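Local coordinates for acetylxylan esterase / glucomannan deacetylase (Cellvibrio japonicus, PDB 2W9X), which removes acetyl groups from plant cell wall polysaccharides, acting on acetylated xylan and, with a large preference, on acetylated glucomannan, at residues 47-52 against 221-226; 201-206 against 256-261; 288-293 against 319-324; 157-162 against 171-176. One frame throughout, in Å; residues are numbered along the deposited sequence.

Contact 1 of 4, residues 47-52 against 221-226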
loop_
_atom_site.group_PDB
_atom_site.type_symbol
_atom_site.label_atom_id
_atom_site.label_comp_id
_atom_site.label_asym_id
_atom_site.label_seq_id
_atom_site.Cartn_x
_atom_site.Cartn_y
_atom_site.Cartn_z
ATOM N N SER B 47 -11.557 -18.085 35.490
ATOM C CA SER B 47 -10.140 -18.147 35.189
ATOM C C SER B 47 -9.857 -17.764 33.746
ATOM O O SER B 47 -10.514 -18.237 32.806
ATOM C CB SER B 47 -9.557 -19.518 35.531
ATOM O OG SER B 47 -9.959 -20.489 34.597
ATOM N N TYR B 48 -8.881 -16.881 33.593
ATOM C CA TYR B 48 -8.444 -16.414 32.298
ATOM C C TYR B 48 -7.054 -16.999 32.066
ATOM O O TYR B 48 -6.107 -16.659 32.776
ATOM C CB TYR B 48 -8.421 -14.879 32.280
ATOM C CG TYR B 48 -9.691 -14.250 32.818
ATOM C CD1 TYR B 48 -10.810 -14.059 31.997
ATOM C CD2 TYR B 48 -9.790 -13.870 34.155
ATOM C CE1 TYR B 48 -11.994 -13.490 32.501
ATOM C CE2 TYR B 48 -10.966 -13.308 34.665
ATOM C CZ TYR B 48 -12.057 -13.111 33.831
ATOM O OH TYR B 48 -13.219 -12.559 34.344
ATOM N N THR B 49 -6.965 -17.930 31.119
ATOM C CA THR B 49 -5.691 -18.563 30.725
ATOM C C THR B 49 -5.200 -17.976 29.390
ATOM O O THR B 49 -5.983 -17.812 28.458
ATOM C CB THR B 49 -5.830 -20.120 30.666
ATOM O OG1 THR B 49 -6.342 -20.595 31.912
ATOM C CG2 THR B 49 -4.496 -20.814 30.406
ATOM N N TYR B 50 -3.908 -17.643 29.315
ATOM C CA TYR B 50 -3.323 -16.969 28.137
ATOM C C TYR B 50 -1.897 -17.450 27.842
ATOM O O TYR B 50 -1.220 -17.965 28.725
ATOM C CB TYR B 50 -3.321 -15.446 28.350
ATOM C CG TYR B 50 -2.935 -15.096 29.755
ATOM C CD1 TYR B 50 -3.912 -14.990 30.764
ATOM C CD2 TYR B 50 -1.587 -14.948 30.105
ATOM C CE1 TYR B 50 -3.547 -14.704 32.082
ATOM C CE2 TYR B 50 -1.213 -14.667 31.405
ATOM C CZ TYR B 50 -2.194 -14.551 32.389
ATOM O OH TYR B 50 -1.816 -14.273 33.672
ATOM N N SER B 51 -1.437 -17.270 26.601
ATOM C CA SER B 51 -0.036 -17.579 26.245
ATOM C C SER B 51 0.557 -16.671 25.163
ATOM O O SER B 51 1.780 -16.453 25.128
ATOM C CB SER B 51 0.131 -19.045 25.847
ATOM O OG SER B 51 -0.733 -19.355 24.778
ATOM N N TRP B 52 -0.297 -16.143 24.281
ATOM C CA TRP B 52 0.149 -15.193 23.262
ATOM C C TRP B 52 0.647 -13.911 23.961
ATOM O O TRP B 52 0.218 -13.608 25.080
ATOM C CB TRP B 52 -0.969 -14.880 22.261
ATOM C CG TRP B 52 -1.313 -16.003 21.308
ATOM C CD1 TRP B 52 -2.370 -16.849 21.409
ATOM C CD2 TRP B 52 -0.603 -16.392 20.111
ATOM N NE1 TRP B 52 -2.371 -17.746 20.361
ATOM C CE2 TRP B 52 -1.300 -17.490 19.549
ATOM C CE3 TRP B 52 0.553 -15.927 19.466
ATOM C CZ2 TRP B 52 -0.888 -18.130 18.364
ATOM C CZ3 TRP B 52 0.968 -16.567 18.278
ATOM C CH2 TRP B 52 0.239 -17.656 17.740
ATOM N N TYR B 221 -4.937 -21.103 17.045
ATOM C CA TYR B 221 -5.210 -21.560 18.403
ATOM C C TYR B 221 -5.126 -20.474 19.468
ATOM O O TYR B 221 -4.285 -19.577 19.402
ATOM C CB TYR B 221 -4.339 -22.773 18.754
ATOM C CG TYR B 221 -4.550 -23.912 17.784
ATOM C CD1 TYR B 221 -5.675 -24.743 17.882
ATOM C CD2 TYR B 221 -3.651 -24.137 16.740
ATOM C CE1 TYR B 221 -5.887 -25.780 16.975
ATOM C CE2 TYR B 221 -3.852 -25.173 15.827
ATOM C CZ TYR B 221 -4.970 -25.991 15.952
ATOM O OH TYR B 221 -5.161 -27.015 15.054
ATOM N N THR B 222 -6.037 -20.582 20.437
ATOM C CA THR B 222 -6.152 -19.678 21.587
ATOM C C THR B 222 -4.871 -19.670 22.417
ATOM O O THR B 222 -4.471 -18.626 22.966
ATOM C CB THR B 222 -7.346 -20.104 22.481
ATOM O OG1 THR B 222 -8.542 -20.072 21.700
ATOM C CG2 THR B 222 -7.527 -19.176 23.689
ATOM N N LEU B 223 -4.243 -20.843 22.511
ATOM C CA LEU B 223 -3.044 -21.011 23.310
ATOM C C LEU B 223 -1.931 -21.682 22.536
ATOM O O LEU B 223 -2.055 -21.947 21.335
ATOM C CB LEU B 223 -3.337 -21.815 24.587
ATOM C CG LEU B 223 -4.417 -21.290 25.526
ATOM C CD1 LEU B 223 -4.682 -22.289 26.631
ATOM C CD2 LEU B 223 -4.016 -19.926 26.087
ATOM N N ASN B 224 -0.846 -21.957 23.258
ATOM C CA ASN B 224 0.385 -22.526 22.729
ATOM C C ASN B 224 0.239 -24.006 22.386
ATOM O O ASN B 224 1.238 -24.704 22.217
ATOM C CB ASN B 224 1.506 -22.338 23.766
ATOM C CG ASN B 224 1.269 -23.159 25.031
ATOM O OD1 ASN B 224 1.792 -24.274 25.181
ATOM N ND2 ASN B 224 0.441 -22.632 25.931
ATOM N N ASN B 225 -1.007 -24.476 22.304
ATOM C CA ASN B 225 -1.332 -25.882 22.014
ATOM C C ASN B 225 -2.563 -26.046 21.098
ATOM O O ASN B 225 -3.427 -25.162 21.064
ATOM C CB ASN B 225 -1.504 -26.680 23.319
ATOM C CG ASN B 225 -2.591 -26.114 24.224
ATOM O OD1 ASN B 225 -3.782 -26.188 23.917
ATOM N ND2 ASN B 225 -2.182 -25.568 25.365
ATOM N N PRO B 226 -2.642 -27.177 20.353
ATOM C CA PRO B 226 -3.716 -27.473 19.385
ATOM C C PRO B 226 -5.103 -27.749 19.970
ATOM O O PRO B 226 -6.005 -28.120 19.226
ATOM C CB PRO B 226 -3.226 -28.756 18.681
ATOM C CG PRO B 226 -1.793 -28.889 19.026
ATOM C CD PRO B 226 -1.641 -28.260 20.382
HETATM O O HOH W 1 -3.591 -16.616 24.862
#
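The backbones of Ser51 and Leu223 come within 5.4 Å of each other at their CA atoms, where the end of strand 47-50 meets an irregular loop that follows helix 215-218. The indole of Trp52 reaches across edge-on: NE1 gives its hydrogen to Tyr221 O at 2.8 Å, with the acceptor close to the ring plane and the donor in the carbonyl plane. Trp52 CD1 lies 3.2 Å from Thr222 O, so two successive carbonyls border the same edge of the ring, while Arg35 makes a cation-pi contact with the indole. Ser51 points its side chain at the loop, and OG sits 3.2 Å from Leu223 CA. Leu223 starts out away from the strand, but with CG anti to its carbonyl carbon (chi1 -57°) it brings CD2 back to 3.7 Å from Tyr50 CA; CD1 meets Thr49 CG2 at 4.1 Å. A water takes the Ser51 N hydrogen and donates to Thr222 O, bridging the backbones. The N-terminal beta region and the esterase region are thus joined in a buried seam where an indole N-H and one water satisfy loop carbonyls, and leucine methyls supply the apolar part.

Contact 2 of 4, residues 201-206 against 256-261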
loop_
_atom_site.group_PDB
_atom_site.type_symbol
_atom_site.label_atom_id
_atom_site.label_comp_id
_atom_site.label_asym_id
_atom_site.label_seq_id
_atom_site.Cartn_x
_atom_site.Cartn_y
_atom_site.Cartn_z
ATOM N N GLY B 201 8.124 -18.253 10.921
ATOM C CA GLY B 201 7.936 -17.643 9.602
ATOM C C GLY B 201 6.606 -18.038 8.973
ATOM O O GLY B 201 5.793 -18.707 9.604
ATOM N N ILE B 202 6.382 -17.596 7.738
ATOM C CA ILE B 202 5.235 -18.059 6.909
ATOM C C ILE B 202 5.239 -19.574 6.673
ATOM O O ILE B 202 4.218 -20.248 6.894
ATOM C CB ILE B 202 5.188 -17.304 5.538
ATOM C CG1 ILE B 202 4.903 -15.814 5.756
ATOM C CG2 ILE B 202 4.196 -17.949 4.538
ATOM C CD1 ILE B 202 3.566 -15.492 6.397
ATOM N N VAL B 203 6.373 -20.110 6.204
ATOM C CA VAL B 203 6.509 -21.558 5.966
ATOM C C VAL B 203 7.761 -22.112 6.630
ATOM O O VAL B 203 7.815 -23.299 6.982
ATOM C CB VAL B 203 6.556 -21.950 4.434
ATOM C CG1 VAL B 203 5.193 -21.736 3.753
ATOM C CG2 VAL B 203 7.682 -21.220 3.683
ATOM N N ARG B 204 8.762 -21.246 6.775
ATOM C CA ARG B 204 10.090 -21.667 7.253
ATOM C C ARG B 204 10.469 -20.841 8.477
ATOM O O ARG B 204 10.341 -19.628 8.471
ATOM C CB ARG B 204 11.137 -21.525 6.139
ATOM C CG ARG B 204 12.533 -22.000 6.529
ATOM C CD ARG B 204 13.470 -21.882 5.355
ATOM N NE ARG B 204 14.751 -22.455 5.728
ATOM C CZ ARG B 204 15.847 -21.749 5.984
ATOM N NH1 ARG B 204 15.837 -20.429 5.850
ATOM N NH2 ARG B 204 16.966 -22.381 6.355
ATOM N N ASN B 205 10.919 -21.497 9.545
ATOM C CA ASN B 205 11.269 -20.778 10.782
ATOM C C ASN B 205 12.780 -20.557 10.869
ATOM O O ASN B 205 13.511 -21.051 10.012
ATOM C CB ASN B 205 10.743 -21.570 11.986
ATOM C CG ASN B 205 9.278 -21.957 11.829
ATOM O OD1 ASN B 205 8.434 -21.114 11.513
ATOM N ND2 ASN B 205 8.968 -23.226 12.065
ATOM N N TYR B 206 13.254 -19.856 11.906
ATOM C CA TYR B 206 14.687 -19.565 12.026
ATOM C C TYR B 206 15.595 -20.782 11.791
ATOM O O TYR B 206 15.505 -21.786 12.504
ATOM C CB TYR B 206 15.063 -18.925 13.364
ATOM C CG TYR B 206 16.534 -18.588 13.380
ATOM C CD1 TYR B 206 17.028 -17.562 12.578
ATOM C CD2 TYR B 206 17.441 -19.312 14.157
ATOM C CE1 TYR B 206 18.378 -17.248 12.567
ATOM C CE2 TYR B 206 18.805 -18.997 14.150
ATOM C CZ TYR B 206 19.258 -17.972 13.334
ATOM O OH TYR B 206 20.600 -17.630 13.292
ATOM N N ASN B 256 18.796 -30.987 4.938
ATOM C CA ASN B 256 17.676 -31.808 5.396
ATOM C C ASN B 256 16.287 -31.147 5.326
ATOM O O ASN B 256 15.297 -31.742 5.740
ATOM C CB ASN B 256 17.955 -32.359 6.805
ATOM C CG ASN B 256 18.033 -31.268 7.867
ATOM O OD1 ASN B 256 17.964 -30.079 7.569
ATOM N ND2 ASN B 256 18.173 -31.681 9.120
ATOM N N GLU B 257 16.219 -29.932 4.790
ATOM C CA GLU B 257 14.969 -29.167 4.714
ATOM C C GLU B 257 14.163 -29.531 3.466
ATOM O O GLU B 257 14.724 -30.017 2.483
ATOM C CB GLU B 257 15.271 -27.676 4.733
ATOM C CG GLU B 257 15.967 -27.208 6.013
ATOM C CD GLU B 257 15.966 -25.693 6.171
ATOM O OE1 GLU B 257 17.058 -25.090 6.209
ATOM O OE2 GLU B 257 14.872 -25.101 6.277
ATOM N N ARG B 258 12.852 -29.287 3.500
ATOM C CA ARG B 258 11.972 -29.809 2.446
ATOM C C ARG B 258 12.075 -29.030 1.134
ATOM O O ARG B 258 11.831 -29.586 0.067
ATOM C CB ARG B 258 10.521 -29.932 2.926
ATOM C CG ARG B 258 9.859 -28.622 3.330
ATOM C CD ARG B 258 8.473 -28.908 3.857
ATOM N NE ARG B 258 7.708 -27.684 4.085
ATOM C CZ ARG B 258 6.813 -27.179 3.233
ATOM N NH1 ARG B 258 6.153 -26.065 3.554
ATOM N NH2 ARG B 258 6.555 -27.799 2.073
ATOM N N TRP B 259 12.467 -27.758 1.215
ATOM C CA TRP B 259 12.772 -26.968 0.019
ATOM C C TRP B 259 14.196 -27.272 -0.410
ATOM O O TRP B 259 15.126 -27.149 0.395
ATOM C CB TRP B 259 12.625 -25.477 0.315
ATOM C CG TRP B 259 11.404 -25.171 1.125
ATOM C CD1 TRP B 259 10.153 -24.879 0.647
ATOM C CD2 TRP B 259 11.306 -25.138 2.554
ATOM N NE1 TRP B 259 9.289 -24.657 1.688
ATOM C CE2 TRP B 259 9.965 -24.820 2.870
ATOM C CE3 TRP B 259 12.220 -25.370 3.603
ATOM C CZ2 TRP B 259 9.511 -24.715 4.187
ATOM C CZ3 TRP B 259 11.771 -25.253 4.914
ATOM C CH2 TRP B 259 10.426 -24.921 5.194
ATOM N N LYS B 260 14.362 -27.675 -1.669
ATOM C CA LYS B 260 15.669 -28.081 -2.192
ATOM C C LYS B 260 16.376 -27.007 -3.018
ATOM O O LYS B 260 17.552 -27.158 -3.371
ATOM C CB LYS B 260 15.540 -29.381 -3.004
ATOM C CG LYS B 260 15.004 -30.556 -2.205
ATOM C CD LYS B 260 15.838 -30.789 -0.946
ATOM C CE LYS B 260 15.293 -31.931 -0.108
ATOM N NZ LYS B 260 16.052 -32.012 1.169
ATOM N N THR B 261 15.647 -25.939 -3.338
ATOM C CA THR B 261 16.196 -24.770 -4.011
ATOM C C THR B 261 15.598 -23.542 -3.351
ATOM O O THR B 261 14.508 -23.609 -2.766
ATOM C CB THR B 261 15.803 -24.721 -5.505
ATOM O OG1 THR B 261 14.377 -24.667 -5.610
ATOM C CG2 THR B 261 16.341 -25.941 -6.300
HETATM O O HOH W 2 5.844 -25.194 6.511
#
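Glu257 meets Arg204 in a side-on, two-pronged salt bridge. Arg204 NE binds Glu257 OE2 at 2.7 Å and Arg204 NH2 binds Glu257 OE1 at 2.7 Å, both with N-H...O angles of 167°. The guanidinium and carboxylate planes are only 21° apart, and both oxygens are met on their syn sides, OE2 somewhat out of the carboxylate plane. Arg204 reaches this far because its chain is fully extended, with CG anti to the backbone N (chi1 -177°). Glu257 OE1 also accepts from Asn254 N, and Arg204 NH1 is held by Thr251 OG1, so both charged groups are fixed in rotation. Next, Arg258 runs extended along one face of the Trp259 indole, CG over the centre of the ring and the guanidinium over NE1; its NH1 pairs with Asp268 and also reaches Val203 O through a water. Trp259 CH2 is 3.6 Å from Arg204 CB and CZ2 is 4.0 Å from Val203 CG2, while Val203 O lies at the ring edge. Its NE1 donates to Asp268. Lys260 bends back, NZ bonding to Glu257 O at 2.7 Å. Asp248, next to the probable transition-state stabiliser Asn247, accepts the backbone N-H groups of Ile202, Val203 and Arg204. The buried ion pair probably stays charged on both sides, and with Trp259 it fastens the loop after strand 191-196 to the loop before helix 262-283.

Contact 3 of 4, residues 288-293 against 319-324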
loop_
_atom_site.group_PDB
_atom_site.type_symbol
_atom_site.label_atom_id
_atom_site.label_comp_id
_atom_site.label_asym_id
_atom_site.label_seq_id
_atom_site.Cartn_x
_atom_site.Cartn_y
_atom_site.Cartn_z
ATOM N N GLN B 288 -8.268 -4.393 6.756
ATOM C CA GLN B 288 -7.294 -3.890 5.806
ATOM C C GLN B 288 -5.898 -4.292 6.292
ATOM O O GLN B 288 -5.593 -4.200 7.489
ATOM C CB GLN B 288 -7.469 -2.376 5.614
ATOM C CG GLN B 288 -8.896 -2.024 5.185
ATOM C CD GLN B 288 -9.068 -0.591 4.717
ATOM O OE1 GLN B 288 -8.342 -0.115 3.835
ATOM N NE2 GLN B 288 -10.050 0.102 5.292
ATOM N N PHE B 289 -5.074 -4.774 5.361
ATOM C CA PHE B 289 -3.850 -5.497 5.692
ATOM C C PHE B 289 -2.603 -4.665 5.393
ATOM O O PHE B 289 -2.530 -3.970 4.377
ATOM C CB PHE B 289 -3.781 -6.826 4.916
ATOM C CG PHE B 289 -4.884 -7.803 5.266
ATOM C CD1 PHE B 289 -4.738 -8.688 6.319
ATOM C CD2 PHE B 289 -6.076 -7.830 4.530
ATOM C CE1 PHE B 289 -5.768 -9.593 6.636
ATOM C CE2 PHE B 289 -7.092 -8.731 4.830
ATOM C CZ PHE B 289 -6.941 -9.607 5.889
ATOM N N ILE B 290 -1.631 -4.740 6.295
ATOM C CA ILE B 290 -0.329 -4.105 6.085
ATOM C C ILE B 290 0.752 -5.159 6.260
ATOM O O ILE B 290 0.903 -5.726 7.331
ATOM C CB ILE B 290 -0.095 -2.917 7.035
ATOM C CG1 ILE B 290 -1.154 -1.823 6.800
ATOM C CG2 ILE B 290 1.327 -2.332 6.841
ATOM C CD1 ILE B 290 -1.091 -0.670 7.785
ATOM N N LEU B 291 1.512 -5.403 5.198
ATOM C CA LEU B 291 2.564 -6.407 5.244
ATOM C C LEU B 291 3.885 -5.688 5.443
ATOM O O LEU B 291 4.312 -4.917 4.584
ATOM C CB LEU B 291 2.554 -7.259 3.964
ATOM C CG LEU B 291 1.179 -7.815 3.554
ATOM C CD1 LEU B 291 1.351 -8.938 2.511
ATOM C CD2 LEU B 291 0.336 -8.335 4.758
ATOM N N MET B 292 4.487 -5.909 6.604
ATOM C CA MET B 292 5.580 -5.076 7.103
ATOM C C MET B 292 6.872 -5.884 7.249
ATOM O O MET B 292 6.877 -6.906 7.925
ATOM C CB MET B 292 5.140 -4.491 8.453
ATOM C CG MET B 292 6.162 -3.627 9.160
ATOM S SD MET B 292 5.310 -2.813 10.516
ATOM C CE MET B 292 6.697 -1.950 11.241
ATOM N N ASN B 293 7.952 -5.453 6.587
ATOM C CA ASN B 293 9.228 -6.168 6.638
ATOM C C ASN B 293 10.439 -5.234 6.598
ATOM O O ASN B 293 10.320 -4.042 6.325
ATOM C CB ASN B 293 9.370 -7.255 5.539
ATOM C CG ASN B 293 8.303 -8.339 5.631
ATOM O OD1 ASN B 293 8.534 -9.438 6.190
ATOM N ND2 ASN B 293 7.134 -8.054 5.061
ATOM N N GLN B 319 -7.240 -4.473 -0.623
ATOM C CA GLN B 319 -6.979 -3.743 0.639
ATOM C C GLN B 319 -5.726 -4.257 1.357
ATOM O O GLN B 319 -5.757 -4.689 2.505
ATOM C CB GLN B 319 -8.227 -3.699 1.554
ATOM C CG GLN B 319 -8.787 -5.063 2.014
ATOM C CD GLN B 319 -9.818 -5.639 1.063
ATOM O OE1 GLN B 319 -9.505 -5.990 -0.075
ATOM N NE2 GLN B 319 -11.064 -5.757 1.534
ATOM N N VAL B 320 -4.612 -4.213 0.643
ATOM C CA VAL B 320 -3.354 -4.690 1.171
ATOM C C VAL B 320 -2.233 -3.749 0.703
ATOM O O VAL B 320 -2.234 -3.256 -0.437
ATOM C CB VAL B 320 -3.128 -6.214 0.838
ATOM C CG1 VAL B 320 -3.185 -6.472 -0.661
ATOM C CG2 VAL B 320 -1.833 -6.771 1.482
ATOM N N GLU B 321 -1.315 -3.456 1.613
ATOM C CA GLU B 321 -0.154 -2.654 1.272
ATOM C C GLU B 321 1.121 -3.156 1.966
ATOM O O GLU B 321 1.061 -3.919 2.939
ATOM C CB GLU B 321 -0.418 -1.157 1.530
ATOM C CG GLU B 321 -0.891 -0.819 2.928
ATOM C CD GLU B 321 -1.643 0.532 3.037
ATOM O OE1 GLU B 321 -1.519 1.428 2.155
ATOM O OE2 GLU B 321 -2.352 0.697 4.053
ATOM N N GLN B 322 2.273 -2.742 1.451
ATOM C CA GLN B 322 3.551 -3.139 2.014
ATOM C C GLN B 322 4.203 -1.967 2.737
ATOM O O GLN B 322 4.107 -0.816 2.279
ATOM C CB GLN B 322 4.466 -3.644 0.891
ATOM C CG GLN B 322 5.905 -4.014 1.305
ATOM C CD GLN B 322 6.682 -4.647 0.173
ATOM O OE1 GLN B 322 6.435 -4.347 -0.997
ATOM N NE2 GLN B 322 7.638 -5.529 0.511
ATOM N N ILE B 323 4.841 -2.266 3.870
ATOM C CA ILE B 323 5.760 -1.337 4.549
ATOM C C ILE B 323 7.115 -2.025 4.660
ATOM O O ILE B 323 7.206 -3.204 5.082
ATOM C CB ILE B 323 5.241 -0.873 5.942
ATOM C CG1 ILE B 323 4.015 0.051 5.781
ATOM C CG2 ILE B 323 6.367 -0.179 6.756
ATOM C CD1 ILE B 323 3.403 0.519 7.121
ATOM N N VAL B 324 8.152 -1.327 4.200
ATOM C CA VAL B 324 9.538 -1.778 4.378
ATOM C C VAL B 324 10.224 -0.823 5.344
ATOM O O VAL B 324 10.334 0.390 5.064
ATOM C CB VAL B 324 10.314 -1.824 3.053
ATOM C CG1 VAL B 324 11.737 -2.285 3.301
ATOM C CG2 VAL B 324 9.590 -2.722 2.046
HETATM O O HOH W 3 -4.038 -1.496 4.391
#
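Phe289 and Glu321 carry the first rungs of a parallel ladder in which five N-H groups find carbonyls across the pair. Phe289 N donates to Gln319 O at 2.9 Å, and Phe289 O receives Glu321 N at 3.1 Å. Leu291 N then binds Glu321 O at 2.7 Å, nearly straight at 177°, and Leu291 O accepts from Ile323 N. Asn293 N closes the series on Ile323 O at 2.8 Å. The backbones of Gln288, Ile290 and Met292 hydrogen-bond on the other side of the strand, to Gln238, Ile240 and Ile242. Several carbonyls also receive a CA-H, as where Gln322 CA approaches Leu291 O at 3.2 Å. Phe289 O has a further donor, a water that also donates to Glu321 OE2. That carboxylate oxygen accepts from His352 as well, so OE2 has two hydrogen-bond donors although the glutamate runs beside the apolar Ile290. Gln322 sends its amide nitrogen to Ala302 O on helix 300-314.

Apolar contacts form on both faces. Ile290 CG2 meets Ile323 CD1 at 3.5 Å, on the side of helix 339-354, while Val320 CG2 lies 3.8 Å from Leu291 CG on the side of helices 262-283 and 300-314. Glu321, Gln322 and Val324 are also within packing distance of the second subunit, strand 320-325 being the outermost of this chain's parallel sheet. Strand 288-294, helix 300-314 and strand 320-325 form a beta-alpha-beta crossover unit, as expected of the three-layered alpha/beta/alpha SGNH hydrolase fold.

Contact 4 of 4, residues 157-162 against 171-176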
loop_
_atom_site.group_PDB
_atom_site.type_symbol
_atom_site.label_atom_id
_atom_site.label_comp_id
_atom_site.label_asym_id
_atom_site.label_seq_id
_atom_site.Cartn_x
_atom_site.Cartn_y
_atom_site.Cartn_z
ATOM N N GLY B 157 13.824 -9.264 23.424
ATOM C CA GLY B 157 15.003 -8.619 23.985
ATOM C C GLY B 157 15.052 -7.112 23.805
ATOM O O GLY B 157 16.141 -6.538 23.810
ATOM N N ASN B 158 13.886 -6.468 23.675
ATOM C CA ASN B 158 13.864 -5.072 23.211
ATOM C C ASN B 158 14.406 -4.054 24.234
ATOM O O ASN B 158 14.971 -3.025 23.844
ATOM C CB ASN B 158 12.489 -4.661 22.636
ATOM C CG ASN B 158 11.352 -4.730 23.670
ATOM O OD1 ASN B 158 11.546 -5.154 24.800
ATOM N ND2 ASN B 158 10.161 -4.290 23.267
ATOM N N THR B 159 14.258 -4.345 25.528
ATOM C CA THR B 159 14.751 -3.431 26.566
ATOM C C THR B 159 16.146 -3.807 27.074
ATOM O O THR B 159 16.621 -3.238 28.046
ATOM C CB THR B 159 13.798 -3.351 27.789
ATOM O OG1 THR B 159 13.846 -4.595 28.497
ATOM C CG2 THR B 159 12.359 -3.054 27.343
ATOM N N SER B 160 16.790 -4.781 26.446
ATOM C CA SER B 160 18.146 -5.146 26.853
ATOM C C SER B 160 19.127 -4.073 26.404
ATOM O O SER B 160 19.078 -3.647 25.244
ATOM C CB SER B 160 18.565 -6.488 26.257
ATOM O OG SER B 160 19.898 -6.790 26.647
ATOM N N PRO B 161 20.017 -3.632 27.323
ATOM C CA PRO B 161 21.094 -2.685 27.013
ATOM C C PRO B 161 22.225 -3.376 26.245
ATOM O O PRO B 161 23.106 -2.710 25.683
ATOM C CB PRO B 161 21.577 -2.265 28.395
ATOM C CG PRO B 161 21.331 -3.478 29.250
ATOM C CD PRO B 161 20.031 -4.034 28.743
ATOM N N SER B 162 22.167 -4.709 26.219
ATOM C CA SER B 162 23.221 -5.556 25.665
ATOM C C SER B 162 22.690 -6.519 24.601
ATOM O O SER B 162 21.567 -7.047 24.699
ATOM C CB SER B 162 23.899 -6.351 26.789
ATOM O OG SER B 162 24.854 -7.253 26.257
ATOM N N PHE B 171 14.580 -13.480 28.486
ATOM C CA PHE B 171 13.235 -13.510 29.047
ATOM C C PHE B 171 12.879 -12.197 29.775
ATOM O O PHE B 171 11.825 -11.610 29.497
ATOM C CB PHE B 171 13.048 -14.736 29.966
ATOM C CG PHE B 171 11.816 -14.666 30.820
ATOM C CD1 PHE B 171 10.577 -15.028 30.301
ATOM C CD2 PHE B 171 11.893 -14.211 32.141
ATOM C CE1 PHE B 171 9.423 -14.948 31.096
ATOM C CE2 PHE B 171 10.753 -14.116 32.937
ATOM C CZ PHE B 171 9.513 -14.492 32.414
ATOM N N LYS B 172 13.758 -11.753 30.687
ATOM C CA LYS B 172 13.556 -10.532 31.498
ATOM C C LYS B 172 13.466 -9.244 30.688
ATOM O O LYS B 172 12.734 -8.318 31.058
ATOM C CB LYS B 172 14.706 -10.327 32.506
ATOM C CG LYS B 172 14.703 -11.207 33.727
ATOM C CD LYS B 172 15.833 -10.769 34.666
ATOM N N THR B 173 14.251 -9.161 29.618
ATOM C CA THR B 173 14.374 -7.923 28.872
ATOM C C THR B 173 13.334 -7.810 27.758
ATOM O O THR B 173 13.234 -6.779 27.095
ATOM C CB THR B 173 15.810 -7.718 28.331
ATOM O OG1 THR B 173 16.200 -8.842 27.524
ATOM C CG2 THR B 173 16.808 -7.526 29.486
ATOM N N THR B 174 12.540 -8.859 27.574
ATOM C CA THR B 174 11.481 -8.849 26.565
ATOM C C THR B 174 10.255 -8.132 27.148
ATOM O O THR B 174 9.671 -8.582 28.139
ATOM C CB THR B 174 11.158 -10.290 26.032
ATOM O OG1 THR B 174 12.309 -10.837 25.372
ATOM C CG2 THR B 174 9.980 -10.277 25.049
ATOM N N ASN B 175 9.900 -6.989 26.562
ATOM C CA ASN B 175 8.717 -6.249 26.999
ATOM C C ASN B 175 7.790 -5.994 25.815
ATOM O O ASN B 175 7.981 -5.035 25.043
ATOM C CB ASN B 175 9.099 -4.940 27.696
ATOM C CG ASN B 175 7.898 -4.228 28.320
ATOM O OD1 ASN B 175 6.769 -4.351 27.850
ATOM N ND2 ASN B 175 8.150 -3.459 29.373
ATOM N N SER B 176 6.769 -6.843 25.692
ATOM C CA SER B 176 5.872 -6.779 24.555
ATOM C C SER B 176 5.090 -5.471 24.475
ATOM O O SER B 176 4.703 -5.048 23.389
ATOM C CB SER B 176 4.912 -7.976 24.569
ATOM O OG SER B 176 5.619 -9.175 24.275
#
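Gly157 opens the contact by giving its N-H to Thr174 OG1 at 2.9 Å, almost straight at 174°; Thr174 OG1 is also bonded to Leu170 O, so the hydroxyl ties the 157-162 loop to the helix turn at Leu170. The positive phi of Gly157 suits a glycine, and from here to Ser160 the chain makes a type I beta turn. Asn158 faces the backbone of Asn175 with both ends of its amide. OD1 accepts from Asn175 N at 3.0 Å, and ND2 donates to Asn175 O at 2.9 Å, the oxygen lying near the amide plane but the donor standing above the carbonyl plane. Its CG lies between the backbone N and carbonyl carbon (chi1 62°), which turns the amide across toward that residue. Thr159 then grips Thr173 O twice, through its N at 3.1 Å and through OG1 at 2.7 Å, and leans CG2 on Asn175 CB at 3.8 Å. Ser160 sets CB against Thr173 OG1, which hydrogen-bonds Glu169 O, and its own OG donates to Ser162 O. The turn that follows helix 151-154 is thereby pinned to residues 173-175. Cys333, disulfide-bonded to Cys165, packs against Ser160 and Thr173 and joins Gly157 through the backbone, while Asp342 of helix 339-354 is the second partner of Asn158 ND2.

How the contacts relate
Contact 1 joins the N-terminal beta region to the esterase region, whereas contacts 2, 3 and 4 lie within the latter. Contact 4 is nested in the chain closed by contact 1, their nearest atoms about 7 Å apart; contacts 1 and 3 lie on opposite sides of the chain's centre. The side chains of Trp52 in contact 1 and Thr174 in contact 4 are about 11 and 8 Å from that of the probable nucleophile Ser151. Gly157 is about 6 Å from the side chain of His336, inferred to activate that serine. The side chains of Arg204 in contact 2 and Asn293 in contact 3 lie about 7 and 9 Å from that of Asn247, a probable transition-state stabiliser.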